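Local coordinates for protein putative isochorismatase (Burkholderia xenovorans, PDB 3OQP) that is a putative isochorismatase-family enzyme, probably a hydrolase related to the nicotinamidases, although its natural substrate is not known, at residues Ile12-Glu17 against Ser32-Ile37; Asp42-Ala47 against Asp180-Ala185; Asn128-Val131 against Ala136-Phe139. All blocks are in the same frame, centred on the assembly; numbering follows the deposited sequence.

Contact 1 of 3, residues Ile12-Glu17 against Ser32-Ile37; sequences IDVQNE and SSLANI
Val14 meets Leu34 and Ile37 through methyl groups alone, and no flat group lies between the two segments. Tyr117, from a loop outside the contact, touches both Leu34 and Ile37, and its OH is hydrogen-bonded to Ser33 OG. Val14 divides its two branches between the two helix residues. Its CG1 lies 3.7 Å from CD2 of Leu34. Its CG2 lies 3.7 Å from CD1 of Ile37. The valine has CG1 anti to its backbone N (chi1 178°), which sends one methyl to each partner. The division is clear: Val14 CG2 stands 5.6 Å from Leu34 CD2. Leu34 and Val14 pass alongside each other in opposite directions. Ile37 instead meets the valine tip to tip. Leu34 and Ile37 are three residues apart, and their terminal atoms CD2 and CD1 stand 4.7 Å from each other. The backbones stay well apart, with 8.2 Å between CA of Val14 and CA of Leu34.

The backbone at Val14 forms an inverse gamma turn, with phi and psi near -86° and 79°. The turn is closed by a weak bond from Gln15 N to Asp13 O, 2.9 Å long. It follows the C-terminal end of strand 7-12, a central strand of the parallel sheet in this alpha/beta isochorismatase fold. In this fold the active site lies at such strand ends. Asp13 takes no part in the packing; its OD2 forms a salt bridge with Lys89. That pairing, with Cys122 deposited as 3-sulfinoalanine, is consistent with the Asp-Lys-Cys triad of the family.

Around the apolar patch, Val78 packs on Val14 and Val77 on Ile37, both from helix 76-79.

Contact 2 of 3, residues Asp42-Ala47 against Asp180-Ala185; sequences DAARAA and DEWIAA
Trp182 NE1 sits at the indole edge remote from Ala44. It makes two weak hydrogen bonds, to Glu138 OE1 and Thr113 OG1, which share its one N-H and may help to orient the buried ring. The six-membered ring reaches the other helix. Its CH2 lies 4.1 Å from Ala44 CB, which approaches the ring edge near the ring plane. With chi1 at -176°, the Trp182 side chain extends opposite its own backbone N, and this carries the indole across toward helix 30-47.

The other pair is aliphatic and closer. Ala43 CB points at Ile183 and rests 3.6 Å from Ile183 CG1. Ile183 CD1 is almost as near, 3.8 Å from Ala43 CB. The isoleucine thus lays one flank along a single methyl. Here the alpha carbons of Ala43 and Ile183 come within 6.5 Å, a close approach allowed by the small alanine.

The two segments run side by side in roughly the same direction, and both helices pack on one face of the parallel sheet. Strand 7-12 lies beneath them: Leu9 touches Ala44, and Arg7 touches Trp182.

Contact 3 of 3, residues Asn128-Val131 against Ala136-Phe139; sequences NHAV and AVEF
Val137 packs against Ala130 and Val131 where helix 124-132 turns back into strand 136-140. This is the second half of a beta-alpha-beta crossover. The helix links strand 111-115 to its parallel neighbour, strand 136-140.

The contact itself is apolar, and one methyl carries it. Val137 CG2 lies 3.7 Å from Ala130 CB. The same CG2 lies 3.7 Å from Val131 CG2. Seen from this atom, its two partners are about 90° apart, and Ala130 CB and Val131 CG2 are themselves separated by 5.1 Å. The Val137 torsion (chi1 176°) sets CG2 beside the backbone N, where it is the branch that meets the helix. The other branch stands back, with Val137 CG1 5.4 Å from Ala130 CB. Val131 likewise uses one branch: its CG1 is 6.1 Å from Val137 CG2. The Val137 side chain crosses that of Val131 at about a right angle, whereas the Ala130 methyl points toward the strand. The backbones are nearest at Val131 and Ala136, whose CA atoms are 6.3 Å apart.

Backbone hydrogen bonds hold the strand on both sides: Ala136 and Glu138 pair with strand 111-115, and Val137 pairs with Ala175 of strand 175-177.

Between subunits, Asn128 OD1 is hydrogen-bonded to Ser125 OG of the second subunit, and the His129 ring packs edge-to-face with His132 of that subunit.

Among the charged groups, Glu138 OE2 forms a salt bridge with Arg7 NH2, and Glu138 OE1 is hydrogen-bonded to Thr113 OG1.

Contacts 1 and 3 are buried, whereas contact 2 is only partly so and lies farther from the chain's centre. Contacts 1 and 2 share helix 30-47, at sites about 17 Å apart between centres. Contact 1 joins that helix to a loop beside the probable active site; contact 2 joins it to another helix. Contact 3 lies across the chain's centre from contact 1 and packs a helix that also faces the second subunit. All three are apolar across their segments, but only contact 2 uses an aromatic ring. Contacts 2 and 3 touch through the Trp182-Glu138 pair, a weak polar link beside otherwise apolar packing.

Contact 1 of 3, residues Ile12-Glu17 against Ser32-Ile37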
ATOM      1  N   ILE A  12       9.687  11.196   6.354  1.00  8.84           N
ATOM      2  CA  ILE A  12      10.048  10.525   5.110  1.00  9.78           C
ATOM      3  C   ILE A  12      10.125  11.506   3.964  1.00  8.59           C
ATOM      4  O   ILE A  12       9.135  12.162   3.576  1.00  9.54           O
ATOM      5  CB  ILE A  12       9.034   9.401   4.768  1.00  9.32           C
ATOM      6  CG1 ILE A  12       9.031   8.354   5.901  1.00  9.65           C
ATOM      7  CG2 ILE A  12       9.434   8.753   3.457  1.00 11.51           C
ATOM      8  CD1 ILE A  12       8.077   7.192   5.703  1.00 10.63           C
ATOM      9  N   ASP A  13      11.320  11.613   3.402  1.00 10.05           N
ATOM     10  CA  ASP A  13      11.563  12.285   2.119  1.00  9.21           C
ATOM     11  C   ASP A  13      11.003  13.701   2.049  1.00  8.93           C
ATOM     12  O   ASP A  13      10.427  14.107   1.025  1.00 10.45           O
ATOM     13  CB  ASP A  13      11.069  11.458   0.948  1.00  9.79           C
ATOM     14  CG  ASP A  13      11.714  10.076   0.862  1.00 12.64           C
ATOM     15  OD1 ASP A  13      12.621   9.742   1.651  1.00 12.90           O
ATOM     16  OD2 ASP A  13      11.283   9.282  -0.039  1.00 12.52           O
ATOM     17  N   VAL A  14      11.264  14.502   3.081  1.00  9.62           N
ATOM     18  CA  VAL A  14      10.862  15.880   3.100  1.00  9.62           C
ATOM     19  C   VAL A  14      11.920  16.718   2.429  1.00  9.73           C
ATOM     20  O   VAL A  14      12.754  17.366   3.071  1.00 12.60           O
ATOM     21  CB  VAL A  14      10.390  16.314   4.538  1.00 10.17           C
ATOM     22  CG1 VAL A  14       9.993  17.833   4.537  1.00 11.69           C
ATOM     23  CG2 VAL A  14       9.233  15.445   5.098  1.00 10.21           C
ATOM     24  N   GLN A  15      11.836  16.651   1.104  1.00  9.94           N
ATOM     25  CA  GLN A  15      12.823  17.165   0.179  1.00 10.18           C
ATOM     26  C   GLN A  15      12.258  18.186  -0.762  1.00 10.40           C
ATOM     27  O   GLN A  15      11.027  18.268  -0.992  1.00 11.80           O
ATOM     28  CB  GLN A  15      13.360  15.958  -0.591  1.00 10.03           C
ATOM     29  CG  GLN A  15      14.269  15.043   0.252  1.00 12.05           C
ATOM     30  CD  GLN A  15      14.536  13.685  -0.362  1.00 11.63           C
ATOM     31  OE1 GLN A  15      13.878  12.690  -0.054  1.00 12.44           O
ATOM     32  NE2 GLN A  15      15.523  13.630  -1.244  1.00 11.53           N
ATOM     33  N   ASN A  16      13.129  19.067  -1.280  1.00 10.59           N
ATOM     34  CA  ASN A  16      12.687  20.196  -2.061  1.00 11.26           C
ATOM     35  C   ASN A  16      11.925  19.839  -3.307  1.00 10.57           C
ATOM     36  O   ASN A  16      11.048  20.633  -3.713  1.00 11.66           O
ATOM     37  CB  ASN A  16      13.887  21.059  -2.468  1.00 12.19           C
ATOM     38  CG  ASN A  16      14.522  21.766  -1.301  1.00 12.59           C
ATOM     39  OD1 ASN A  16      13.815  22.154  -0.366  1.00 14.20           O
ATOM     40  ND2 ASN A  16      15.855  21.954  -1.351  1.00 14.50           N
ATOM     41  N   GLU A  17      12.115  18.654  -3.874  1.00 11.18           N
ATOM     42  CA  GLU A  17      11.448  18.210  -5.069  1.00 11.74           C
ATOM     43  C   GLU A  17       9.943  18.313  -4.917  1.00 11.25           C
ATOM     44  O   GLU A  17       9.219  18.585  -5.884  1.00 12.08           O
ATOM     45  CB  GLU A  17      11.790  16.740  -5.402  1.00 12.96           C
ATOM     46  CG  GLU A  17      11.565  16.367  -6.804  1.00 12.72           C
ATOM     47  CD  GLU A  17      12.640  17.013  -7.699  1.00 15.54           C
ATOM     48  OE1 GLU A  17      13.798  16.472  -7.763  1.00 16.79           O
ATOM     49  OE2 GLU A  17      12.318  18.057  -8.335  1.00 15.01           O
ATOM     50  N   SER A  32       0.924  23.684   4.621  0.50 11.23           N
ATOM     51  CA  SER A  32       0.270  23.238   5.870  0.50 10.96           C
ATOM     52  C   SER A  32       0.893  21.944   6.408  0.50 10.82           C
ATOM     53  O   SER A  32       0.968  21.702   7.615  0.50 10.50           O
ATOM     54  CB  SER A  32      -1.253  23.028   5.714  0.50 11.12           C
ATOM     55  OG  SER A  32      -1.622  21.810   5.023  0.50 14.00           O
ATOM     56  N   SER A  33       1.225  21.040   5.512  1.00  9.39           N
ATOM     57  CA  SER A  33       1.908  19.809   5.975  1.00 10.09           C
ATOM     58  C   SER A  33       3.342  20.043   6.402  1.00 10.07           C
ATOM     59  O   SER A  33       3.772  19.457   7.390  1.00 10.28           O
ATOM     60  CB  SER A  33       1.769  18.663   4.977  1.00 10.67           C
ATOM     61  OG  SER A  33       2.343  18.985   3.721  1.00 10.79           O
ATOM     62  N   LEU A  34       4.062  20.922   5.705  1.00  9.97           N
ATOM     63  CA  LEU A  34       5.419  21.249   6.160  1.00 10.76           C
ATOM     64  C   LEU A  34       5.386  21.808   7.570  1.00 10.78           C
ATOM     65  O   LEU A  34       6.224  21.421   8.404  1.00 10.24           O
ATOM     66  CB  LEU A  34       6.105  22.252   5.223  1.00 11.05           C
ATOM     67  CG  LEU A  34       6.575  21.696   3.901  1.00 11.86           C
ATOM     68  CD1 LEU A  34       6.893  22.830   2.935  1.00 14.69           C
ATOM     69  CD2 LEU A  34       7.811  20.789   4.055  1.00 12.92           C
ATOM     70  N   ALA A  35       4.427  22.693   7.848  1.00 10.81           N
ATOM     71  CA  ALA A  35       4.321  23.273   9.178  1.00 11.04           C
ATOM     72  C   ALA A  35       4.022  22.209  10.240  1.00 10.70           C
ATOM     73  O   ALA A  35       4.550  22.269  11.346  1.00 11.27           O
ATOM     74  CB  ALA A  35       3.277  24.386   9.196  1.00 12.61           C
ATOM     75  N   ASN A  36       3.199  21.228   9.887  1.00 10.06           N
ATOM     76  CA  ASN A  36       2.862  20.195  10.848  1.00 10.19           C
ATOM     77  C   ASN A  36       3.967  19.210  11.093  1.00 10.62           C
ATOM     78  O   ASN A  36       4.171  18.729  12.186  1.00 10.10           O
ATOM     79  CB  ASN A  36       1.587  19.482  10.404  1.00  9.63           C
ATOM     80  CG  ASN A  36       0.357  20.304  10.662  1.00 10.28           C
ATOM     81  OD1 ASN A  36       0.346  21.141  11.593  1.00 12.20           O
ATOM     82  ND2 ASN A  36      -0.626  20.162   9.824  1.00 11.65           N
ATOM     83  N   ILE A  37       4.741  18.946  10.048  1.00  9.63           N
ATOM     84  CA  ILE A  37       5.995  18.131  10.141  1.00  9.46           C
ATOM     85  C   ILE A  37       6.890  18.811  11.169  1.00 10.48           C
ATOM     86  O   ILE A  37       7.453  18.148  12.062  1.00 11.24           O
ATOM     87  CB  ILE A  37       6.724  17.940   8.766  1.00  9.63           C
ATOM     88  CG1 ILE A  37       5.927  16.961   7.880  1.00 11.02           C
ATOM     89  CG2 ILE A  37       8.138  17.383   8.912  1.00 11.59           C
ATOM     90  CD1 ILE A  37       6.166  17.068   6.395  1.00 13.74           C
TER

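Contact 2 of 3, residues Asp42-Ala47 against Asp180-Ala185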
ATOM      1  N   ASP A  42       9.372  19.162  16.550  1.00 11.01           N
ATOM      2  CA  ASP A  42       9.667  19.942  17.743  1.00 11.80           C
ATOM      3  C   ASP A  42       9.058  19.304  18.963  1.00 12.16           C
ATOM      4  O   ASP A  42       9.651  19.290  20.040  1.00 11.45           O
ATOM      5  CB  ASP A  42       9.169  21.366  17.568  1.00 12.74           C
ATOM      6  CG  ASP A  42       9.969  22.151  16.578  1.00 12.81           C
ATOM      7  OD1 ASP A  42      11.108  21.755  16.219  1.00 14.14           O
ATOM      8  OD2 ASP A  42       9.482  23.215  16.069  1.00 16.08           O
ATOM      9  N   ALA A  43       7.835  18.802  18.816  1.00 12.22           N
ATOM     10  CA  ALA A  43       7.164  18.120  19.905  1.00 11.84           C
ATOM     11  C   ALA A  43       7.906  16.849  20.268  1.00 12.79           C
ATOM     12  O   ALA A  43       8.074  16.544  21.467  1.00 13.83           O
ATOM     13  CB  ALA A  43       5.721  17.818  19.526  1.00 11.94           C
ATOM     14  N   ALA A  44       8.328  16.092  19.258  1.00 12.38           N
ATOM     15  CA  ALA A  44       9.074  14.836  19.499  1.00 11.87           C
ATOM     16  C   ALA A  44      10.339  15.130  20.287  1.00 11.77           C
ATOM     17  O   ALA A  44      10.656  14.424  21.250  1.00 12.84           O
ATOM     18  CB  ALA A  44       9.430  14.180  18.165  1.00 11.79           C
ATOM     19  N   ARG A  45      11.092  16.151  19.878  1.00 13.32           N
ATOM     20  CA  ARG A  45      12.380  16.458  20.540  1.00 14.87           C
ATOM     21  C   ARG A  45      12.117  16.810  22.012  1.00 15.78           C
ATOM     22  O   ARG A  45      12.810  16.345  22.897  1.00 17.20           O
ATOM     23  CB  ARG A  45      13.100  17.529  19.766  1.00 15.84           C
ATOM     24  CG  ARG A  45      14.532  17.815  20.321  1.00 19.80           C
ATOM     25  CD  ARG A  45      15.308  18.877  19.527  1.00 26.33           C
ATOM     26  NE  ARG A  45      16.668  19.033  20.081  1.00 32.44           N
ATOM     27  CZ  ARG A  45      17.506  20.043  19.803  1.00 36.04           C
ATOM     28  NH1 ARG A  45      17.152  21.034  18.970  1.00 35.87           N
ATOM     29  NH2 ARG A  45      18.726  20.065  20.367  1.00 37.13           N
ATOM     30  N   ALA A  46      11.039  17.567  22.273  1.00 15.23           N
ATOM     31  CA  ALA A  46      10.723  18.003  23.637  1.00 16.53           C
ATOM     32  C   ALA A  46      10.307  16.819  24.526  1.00 16.26           C
ATOM     33  O   ALA A  46      10.627  16.795  25.719  1.00 18.64           O
ATOM     34  CB  ALA A  46       9.642  19.070  23.628  1.00 17.17           C
ATOM     35  N   ALA A  47       9.692  15.805  23.919  1.00 15.55           N
ATOM     36  CA  ALA A  47       9.163  14.652  24.604  1.00 16.11           C
ATOM     37  C   ALA A  47      10.107  13.452  24.613  1.00 17.36           C
ATOM     38  O   ALA A  47       9.776  12.407  25.158  1.00 18.75           O
ATOM     39  CB  ALA A  47       7.820  14.249  23.961  1.00 16.82           C
ATOM     40  N   ASP A 180      -2.064  17.475  16.010  1.00 10.28           N
ATOM     41  CA  ASP A 180      -2.484  17.939  17.330  1.00 11.05           C
ATOM     42  C   ASP A 180      -2.821  16.733  18.247  1.00  9.53           C
ATOM     43  O   ASP A 180      -2.399  16.687  19.424  1.00 10.91           O
ATOM     44  CB  ASP A 180      -3.753  18.805  17.282  1.00 11.34           C
ATOM     45  CG  ASP A 180      -3.697  19.969  16.314  1.00 13.30           C
ATOM     46  OD1 ASP A 180      -2.659  20.676  16.280  1.00 14.56           O
ATOM     47  OD2 ASP A 180      -4.770  20.195  15.647  1.00 13.45           O
ATOM     48  N   GLU A 181      -3.546  15.781  17.664  0.50  9.90           N
ATOM     49  CA  GLU A 181      -3.960  14.549  18.321  0.50 10.01           C
ATOM     50  C   GLU A 181      -2.772  13.695  18.782  0.50  9.49           C
ATOM     51  O   GLU A 181      -2.755  13.181  19.888  0.50  9.55           O
ATOM     52  CB  GLU A 181      -4.881  13.760  17.381  0.50 10.76           C
ATOM     53  CG  GLU A 181      -6.236  14.398  17.241  0.50 12.89           C
ATOM     54  CD  GLU A 181      -7.204  13.780  16.233  0.50 15.97           C
ATOM     55  OE1 GLU A 181      -6.881  13.126  15.206  0.50 12.79           O
ATOM     56  OE2 GLU A 181      -8.403  14.026  16.505  0.50 18.97           O
ATOM     57  N   TRP A 182      -1.762  13.607  17.937  1.00  8.69           N
ATOM     58  CA  TRP A 182      -0.523  12.863  18.226  1.00  9.30           C
ATOM     59  C   TRP A 182       0.247  13.511  19.356  1.00  9.43           C
ATOM     60  O   TRP A 182       0.670  12.824  20.309  1.00  9.99           O
ATOM     61  CB  TRP A 182       0.354  12.744  16.984  1.00  8.87           C
ATOM     62  CG  TRP A 182       1.536  11.925  17.242  1.00 10.55           C
ATOM     63  CD1 TRP A 182       1.546  10.580  17.363  1.00 10.20           C
ATOM     64  CD2 TRP A 182       2.886  12.394  17.404  1.00 10.21           C
ATOM     65  NE1 TRP A 182       2.853  10.166  17.582  1.00 10.85           N
ATOM     66  CE2 TRP A 182       3.688  11.261  17.613  1.00  9.27           C
ATOM     67  CE3 TRP A 182       3.499  13.662  17.394  1.00 10.21           C
ATOM     68  CZ2 TRP A 182       5.075  11.358  17.766  1.00  9.85           C
ATOM     69  CZ3 TRP A 182       4.866  13.743  17.559  1.00 10.42           C
ATOM     70  CH2 TRP A 182       5.623  12.610  17.788  1.00 11.50           C
ATOM     71  N   ILE A 183       0.451  14.815  19.263  1.00  9.64           N
ATOM     72  CA  ILE A 183       1.168  15.543  20.305  1.00  9.63           C
ATOM     73  C   ILE A 183       0.525  15.326  21.680  1.00 10.23           C
ATOM     74  O   ILE A 183       1.224  15.076  22.679  1.00 11.31           O
ATOM     75  CB  ILE A 183       1.336  16.997  19.961  1.00 10.33           C
ATOM     76  CG1 ILE A 183       2.256  17.160  18.768  1.00 10.68           C
ATOM     77  CG2 ILE A 183       1.871  17.769  21.154  1.00 10.54           C
ATOM     78  CD1 ILE A 183       2.270  18.580  18.187  1.00 12.18           C
ATOM     79  N   ALA A 184      -0.800  15.428  21.731  1.00 10.20           N
ATOM     80  CA  ALA A 184      -1.533  15.163  22.966  1.00 10.27           C
ATOM     81  C   ALA A 184      -1.386  13.743  23.497  1.00 11.58           C
ATOM     82  O   ALA A 184      -1.259  13.531  24.724  1.00 11.26           O
ATOM     83  CB  ALA A 184      -2.997  15.566  22.813  1.00 11.32           C
ATOM     84  N   ALA A 185      -1.434  12.776  22.585  1.00 11.03           N
ATOM     85  CA  ALA A 185      -1.261  11.380  22.956  1.00 11.46           C
ATOM     86  C   ALA A 185       0.170  11.086  23.477  1.00 10.76           C
ATOM     87  O   ALA A 185       0.356  10.331  24.427  1.00 12.43           O
ATOM     88  CB  ALA A 185      -1.609  10.464  21.827  1.00 11.74           C
TER

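Contact 3 of 3, residues Asn128-Val131 against Ala136-Phe139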
ATOM      1  N   ASN A 128       3.606  -0.638   5.326  1.00 10.41           N
ATOM      2  CA  ASN A 128       3.306  -2.032   5.026  1.00 10.67           C
ATOM      3  C   ASN A 128       4.375  -2.934   5.629  1.00 11.91           C
ATOM      4  O   ASN A 128       4.056  -3.940   6.287  1.00 12.22           O
ATOM      5  CB  ASN A 128       3.250  -2.285   3.506  1.00 13.54           C
ATOM      6  CG  ASN A 128       2.919  -3.752   3.169  1.00 17.00           C
ATOM      7  OD1 ASN A 128       1.902  -4.179   3.608  1.00 14.26           O
ATOM      8  ND2 ASN A 128       3.792  -4.518   2.426  1.00 20.48           N
ATOM      9  N   HIS A 129       5.644  -2.556   5.473  1.00 11.55           N
ATOM     10  CA  HIS A 129       6.733  -3.319   6.052  1.00 11.83           C
ATOM     11  C   HIS A 129       6.626  -3.305   7.578  1.00 11.44           C
ATOM     12  O   HIS A 129       6.772  -4.341   8.237  1.00 11.40           O
ATOM     13  CB  HIS A 129       8.082  -2.788   5.574  1.00 12.13           C
ATOM     14  CG  HIS A 129       8.497  -3.331   4.249  1.00 12.65           C
ATOM     15  ND1 HIS A 129       9.202  -2.583   3.327  1.00 12.28           N
ATOM     16  CD2 HIS A 129       8.410  -4.580   3.733  1.00 16.39           C
ATOM     17  CE1 HIS A 129       9.470  -3.339   2.280  1.00 12.12           C
ATOM     18  NE2 HIS A 129       9.020  -4.557   2.500  1.00 15.83           N
ATOM     19  N   ALA A 130       6.438  -2.121   8.146  1.00 10.67           N
ATOM     20  CA  ALA A 130       6.338  -2.013   9.608  1.00 10.60           C
ATOM     21  C   ALA A 130       5.269  -2.896  10.216  1.00  9.59           C
ATOM     22  O   ALA A 130       5.537  -3.630  11.178  1.00 11.50           O
ATOM     23  CB  ALA A 130       6.112  -0.541  10.054  1.00 11.24           C
ATOM     24  N   VAL A 131       4.066  -2.825   9.642  1.00  9.79           N
ATOM     25  CA  VAL A 131       2.935  -3.624  10.160  1.00 11.23           C
ATOM     26  C   VAL A 131       3.258  -5.128  10.116  1.00 12.16           C
ATOM     27  O   VAL A 131       3.002  -5.851  11.070  1.00 12.54           O
ATOM     28  CB  VAL A 131       1.616  -3.324   9.372  1.00 11.94           C
ATOM     29  CG1 VAL A 131       0.508  -4.381   9.696  1.00 14.82           C
ATOM     30  CG2 VAL A 131       1.219  -1.884   9.639  1.00 12.79           C
ATOM     31  N   ALA A 136       3.335  -1.417  15.716  1.00 11.18           N
ATOM     32  CA  ALA A 136       2.163  -0.568  15.566  1.00 11.52           C
ATOM     33  C   ALA A 136       2.584   0.641  14.761  1.00 10.27           C
ATOM     34  O   ALA A 136       3.764   1.034  14.821  1.00 11.13           O
ATOM     35  CB  ALA A 136       1.663  -0.169  16.937  1.00 11.95           C
ATOM     36  N   VAL A 137       1.667   1.225  14.005  1.00 10.48           N
ATOM     37  CA  VAL A 137       1.994   2.342  13.152  1.00 10.49           C
ATOM     38  C   VAL A 137       0.960   3.438  13.369  1.00  9.92           C
ATOM     39  O   VAL A 137      -0.244   3.157  13.592  1.00 10.19           O
ATOM     40  CB  VAL A 137       1.971   1.954  11.668  1.00 10.94           C
ATOM     41  CG1 VAL A 137       2.230   3.207  10.762  1.00 12.53           C
ATOM     42  CG2 VAL A 137       3.004   0.868  11.403  1.00 13.18           C
ATOM     43  N   GLU A 138       1.401   4.680  13.369  1.00  9.30           N
ATOM     44  CA  GLU A 138       0.554   5.862  13.375  1.00  9.46           C
ATOM     45  C   GLU A 138       0.870   6.653  12.103  1.00  8.36           C
ATOM     46  O   GLU A 138       2.013   6.659  11.596  1.00 10.23           O
ATOM     47  CB  GLU A 138       0.843   6.704  14.621  1.00  9.00           C
ATOM     48  CG  GLU A 138       0.527   5.924  15.898  1.00 10.68           C
ATOM     49  CD  GLU A 138       0.964   6.589  17.170  1.00  9.67           C
ATOM     50  OE1 GLU A 138       1.981   7.308  17.167  1.00 12.01           O
ATOM     51  OE2 GLU A 138       0.303   6.329  18.208  1.00 13.48           O
ATOM     52  N   PHE A 139      -0.151   7.329  11.561  1.00  8.89           N
ATOM     53  CA  PHE A 139      -0.010   8.123  10.308  1.00  9.72           C
ATOM     54  C   PHE A 139      -0.655   9.468  10.537  1.00  8.01           C
ATOM     55  O   PHE A 139      -1.859   9.521  10.891  1.00  9.42           O
ATOM     56  CB  PHE A 139      -0.698   7.377   9.159  1.00  8.75           C
ATOM     57  CG  PHE A 139      -0.723   8.107   7.848  1.00  8.59           C
ATOM     58  CD1 PHE A 139       0.375   8.129   7.024  1.00  9.35           C
ATOM     59  CD2 PHE A 139      -1.870   8.749   7.425  1.00 10.12           C
ATOM     60  CE1 PHE A 139       0.291   8.782   5.828  1.00 10.86           C
ATOM     61  CE2 PHE A 139      -1.877   9.406   6.173  1.00 11.07           C
ATOM     62  CZ  PHE A 139      -0.799   9.442   5.422  1.00 10.46           C
TER